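N-carbamoylsarcosine amidase related protein (Thermoplasma acidophilum, PDB 3EEF) probably hydrolyses N-carbamoylsarcosine or a related amide, as a zinc-binding member of the isochorismatase-like cysteine hydrolase family. Local coordinates at residues D50-Y53 and P54-E58; R60-G63 and R64-M67. All blocks are in the same frame, centred on the assembly; numbering follows the deposited sequence.

Contact 1 of 2, residues D50-Y53 and P54-E58; sequences DSHY and PDDPE. With ZN (zinc ion), chain C.
Tyr53 and Asp56 close a type I beta turn, in which Asp56 N donates to Tyr53 O at 3.1 Å; the chain, leaving strand 45-50 at Asp50, thereby doubles back before helix 59-62. The turn also carries the Asp56 carboxylate back over the residues before it. Its OD2 accepts twice: from His52 ND1 at 2.9 Å, through the anti lone pair and within 6° of the imidazole plane, and from Tyr53 N at 3.0 Å, which arrives from above the carboxylate plane. OD2 is also hydrogen-bonded to His91 ND1. The other branch, Asp56 OD1, lies 3.6 Å from Tyr53 CD2, beside a ring that packs against Tyr86 of the second subunit in an edge-to-face pair.

With ND1 engaged, the other nitrogen of the imidazole, His52 NE2, is directed at the zinc ion at 2.2 Å. Asp50 OD2 and Glu58 OE1 reach the metal from opposite directions, each at 2.0 Å, their carboxylate planes turned 77° apart. Glu58 bends first, its CG lying between the backbone N and carbonyl carbon (chi1 86°), and then runs extended past His52 CE1 to the metal. Asp50 OD1, the oxygen not bound to the metal, forms a salt bridge with Lys90.

The chemistry is that of a first shell steadied by a second. Held at ND1 by the Asp56 carboxylate and at NE2 by the zinc ion, the His52 ring is fixed in its rotation, and the carboxylate probably makes the metal-binding nitrogen more electron-rich.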
# COMPACT_ATOMS: atom_id res chain seq x y z
N ASP A 50 6.56 -8.58 -15.67
CA ASP A 50 5.57 -9.59 -15.34
C ASP A 50 6.25 -10.92 -15.01
O ASP A 50 7.17 -11.35 -15.71
CB ASP A 50 4.58 -9.77 -16.49
CG ASP A 50 3.41 -8.77 -16.41
OD1 ASP A 50 3.33 -8.00 -15.42
OD2 ASP A 50 2.55 -8.80 -17.31
N SER A 51 5.83 -11.53 -13.91
CA SER A 51 6.36 -12.84 -13.50
C SER A 51 5.19 -13.56 -12.82
O SER A 51 5.19 -13.78 -11.61
CB SER A 51 7.56 -12.64 -12.55
OG SER A 51 8.09 -13.85 -12.03
N HIS A 52 4.19 -13.90 -13.63
CA HIS A 52 2.85 -14.24 -13.16
C HIS A 52 2.71 -15.66 -12.64
O HIS A 52 3.41 -16.56 -13.09
CB HIS A 52 1.82 -14.07 -14.28
CG HIS A 52 1.49 -12.63 -14.59
ND1 HIS A 52 0.85 -11.80 -13.69
CD2 HIS A 52 1.66 -11.91 -15.73
CE1 HIS A 52 0.67 -10.61 -14.26
NE2 HIS A 52 1.14 -10.65 -15.50
N TYR A 53 1.84 -15.79 -11.64
CA TYR A 53 1.32 -17.05 -11.18
C TYR A 53 -0.02 -17.31 -11.91
O TYR A 53 -0.72 -16.36 -12.31
CB TYR A 53 0.98 -17.04 -9.67
CG TYR A 53 2.07 -16.66 -8.70
CD1 TYR A 53 3.36 -17.19 -8.80
CD2 TYR A 53 1.79 -15.80 -7.63
CE1 TYR A 53 4.36 -16.83 -7.87
CE2 TYR A 53 2.77 -15.45 -6.71
CZ TYR A 53 4.04 -15.97 -6.82
OH TYR A 53 4.97 -15.58 -5.88
N PRO A 54 -0.41 -18.58 -12.00
CA PRO A 54 -1.65 -18.94 -12.68
C PRO A 54 -2.87 -18.21 -12.15
O PRO A 54 -3.81 -17.98 -12.89
CB PRO A 54 -1.76 -20.43 -12.38
CG PRO A 54 -0.32 -20.89 -12.25
CD PRO A 54 0.39 -19.76 -11.60
N ASP A 55 -2.85 -17.83 -10.88
CA ASP A 55 -4.03 -17.25 -10.25
C ASP A 55 -3.90 -15.73 -9.99
O ASP A 55 -4.75 -15.15 -9.29
CB ASP A 55 -4.41 -18.01 -8.96
CG ASP A 55 -3.27 -18.09 -7.93
OD1 ASP A 55 -2.18 -17.49 -8.15
OD2 ASP A 55 -3.48 -18.77 -6.89
N ASP A 56 -2.89 -15.08 -10.57
CA ASP A 56 -2.88 -13.62 -10.57
C ASP A 56 -4.20 -13.09 -11.16
O ASP A 56 -4.74 -13.65 -12.11
CB ASP A 56 -1.67 -13.07 -11.32
CG ASP A 56 -0.39 -13.21 -10.53
OD1 ASP A 56 -0.44 -13.48 -9.32
OD2 ASP A 56 0.68 -13.07 -11.12
N PRO A 57 -4.73 -11.99 -10.60
CA PRO A 57 -6.05 -11.47 -11.01
C PRO A 57 -6.20 -11.31 -12.51
O PRO A 57 -7.27 -11.60 -13.06
CB PRO A 57 -6.10 -10.09 -10.35
CG PRO A 57 -5.17 -10.22 -9.16
CD PRO A 57 -4.08 -11.13 -9.61
N GLU A 58 -5.15 -10.85 -13.18
CA GLU A 58 -5.27 -10.53 -14.60
C GLU A 58 -5.20 -11.76 -15.55
O GLU A 58 -5.43 -11.60 -16.75
CB GLU A 58 -4.24 -9.49 -14.99
CG GLU A 58 -2.92 -10.07 -15.36
CD GLU A 58 -1.88 -9.00 -15.57
OE1 GLU A 58 -1.31 -9.01 -16.66
OE2 GLU A 58 -1.63 -8.19 -14.65
ZN ZN C . 0.59 -9.32 -17.18

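Contact 2 of 2, residues R60-G63 and R64-M67; sequences RIWG and RHSM. With ZN (zinc ion), chain C.
His65 reaches back to Gly63 across a short bend, its ring hydrogen-bonded to the glycine carbonyl through ND1 and coordinated to the zinc ion through NE2. The bond to CB points toward residues 60-63, and CG takes the position between the backbone N and the carbonyl carbon (chi1 67°), which brings the ring alongside Gly63 O. CG itself passes 4.0 Å from Gly63 O. Next along the ring, ND1 donates to Gly63 O at 3.0 Å in a nearly straight bond, with an N-H...O angle of 169°. The oxygen lies at the ring edge, close to its plane.

CE1, between the two nitrogens, lies 3.7 Å from Trp62 CB, and the imidazole and indole meet obliquely with their planes at 76°. CD2 and CE1 flank NE2, 3.2 and 3.1 Å from the zinc ion. At the tip, NE2 binds the zinc ion at 2.2 Å. A backbone acceptor thus holds the metal-binding ring at a set rotation; Gly63, the first residue to leave helical geometry, with positive phi, offers this carbonyl.

The bend lies between helix 59-62 and the long loop that leads to strand 86-90. His65 also packs on Glu13 and Phe14 of helix 12-15, whereas Trp62, whose NE1 is hydrogen-bonded to Tyr93 OH, extends from the end of the short helix 59-62 and packs on Ile122 of its own chain and on Arg159 of the third subunit.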
# COMPACT_ATOMS: atom_id res chain seq x y z
N ARG A 60 -7.23 -14.46 -15.57
CA ARG A 60 -8.61 -14.57 -16.03
C ARG A 60 -8.86 -13.69 -17.27
O ARG A 60 -9.57 -14.10 -18.19
CB ARG A 60 -9.55 -14.15 -14.89
N ILE A 61 -8.28 -12.49 -17.32
CA ILE A 61 -8.52 -11.57 -18.44
C ILE A 61 -7.71 -11.93 -19.69
O ILE A 61 -8.25 -11.94 -20.79
CB ILE A 61 -8.16 -10.13 -18.06
CG1 ILE A 61 -9.08 -9.65 -16.92
CG2 ILE A 61 -8.25 -9.19 -19.29
CD1 ILE A 61 -8.64 -8.34 -16.30
N TRP A 62 -6.42 -12.21 -19.53
CA TRP A 62 -5.52 -12.36 -20.67
C TRP A 62 -5.19 -13.82 -20.99
O TRP A 62 -4.70 -14.09 -22.10
CB TRP A 62 -4.23 -11.58 -20.42
CG TRP A 62 -4.51 -10.10 -20.35
CD1 TRP A 62 -4.56 -9.32 -19.22
CD2 TRP A 62 -4.81 -9.24 -21.45
NE1 TRP A 62 -4.87 -8.02 -19.57
CE2 TRP A 62 -5.02 -7.95 -20.92
CE3 TRP A 62 -4.90 -9.43 -22.83
CZ2 TRP A 62 -5.32 -6.85 -21.73
CZ3 TRP A 62 -5.20 -8.35 -23.64
CH2 TRP A 62 -5.41 -7.07 -23.09
N GLY A 63 -5.43 -14.73 -20.03
CA GLY A 63 -4.83 -16.07 -20.07
C GLY A 63 -3.37 -16.01 -19.63
O GLY A 63 -2.88 -14.93 -19.31
N ARG A 64 -2.67 -17.15 -19.61
CA ARG A 64 -1.29 -17.19 -19.19
C ARG A 64 -0.39 -16.37 -20.12
O ARG A 64 -0.52 -16.41 -21.33
CB ARG A 64 -0.77 -18.62 -19.08
CG ARG A 64 -1.27 -19.31 -17.83
CD ARG A 64 -1.35 -20.80 -18.00
NE ARG A 64 -0.18 -21.48 -17.47
CZ ARG A 64 -0.15 -22.23 -16.36
NH1 ARG A 64 -1.22 -22.43 -15.60
NH2 ARG A 64 1.00 -22.81 -16.02
N HIS A 65 0.50 -15.59 -19.51
CA HIS A 65 1.49 -14.81 -20.26
C HIS A 65 2.58 -14.39 -19.27
O HIS A 65 2.28 -14.17 -18.08
CB HIS A 65 0.83 -13.60 -20.96
CG HIS A 65 0.32 -12.55 -20.01
ND1 HIS A 65 -0.90 -12.65 -19.36
CD2 HIS A 65 0.89 -11.40 -19.56
CE1 HIS A 65 -1.06 -11.59 -18.58
NE2 HIS A 65 0.02 -10.83 -18.66
N SER A 66 3.82 -14.31 -19.74
CA SER A 66 4.94 -13.85 -18.93
C SER A 66 4.86 -14.49 -17.54
O SER A 66 4.79 -13.79 -16.48
CB SER A 66 4.94 -12.31 -18.85
OG SER A 66 6.20 -11.81 -18.39
N MSE A 67 4.87 -15.82 -17.55
CA MSE A 67 4.74 -16.62 -16.35
C MSE A 67 6.06 -16.68 -15.59
O MSE A 67 7.14 -16.61 -16.20
CB MSE A 67 4.26 -18.03 -16.70
CG MSE A 67 2.93 -18.04 -17.42
SE MSE A 67 1.51 -17.16 -16.36
CE MSE A 67 1.21 -18.59 -15.04
ZN ZN C . 0.59 -9.32 -17.18

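Contacts 1 and 2 follow one another along the chain, their centres 7 Å apart, and together they supply all four protein ligands of one zinc ion: three from residues 50-58 and the fourth from His65. Around the metal, Glu58 OE1 and His65 NE2 lie 3.0 Å apart as fellow ligands. Backbone and side chain also tie the two pieces together beyond the ion: Ser66 OG is probably hydrogen-bonded to Asp50 O at 2.9 Å, and His52 N to Ser66 O, also at 2.9 Å. Each histidine is oriented through its ND1, but by a carboxylate in contact 1 and by a main-chain carbonyl in contact 2.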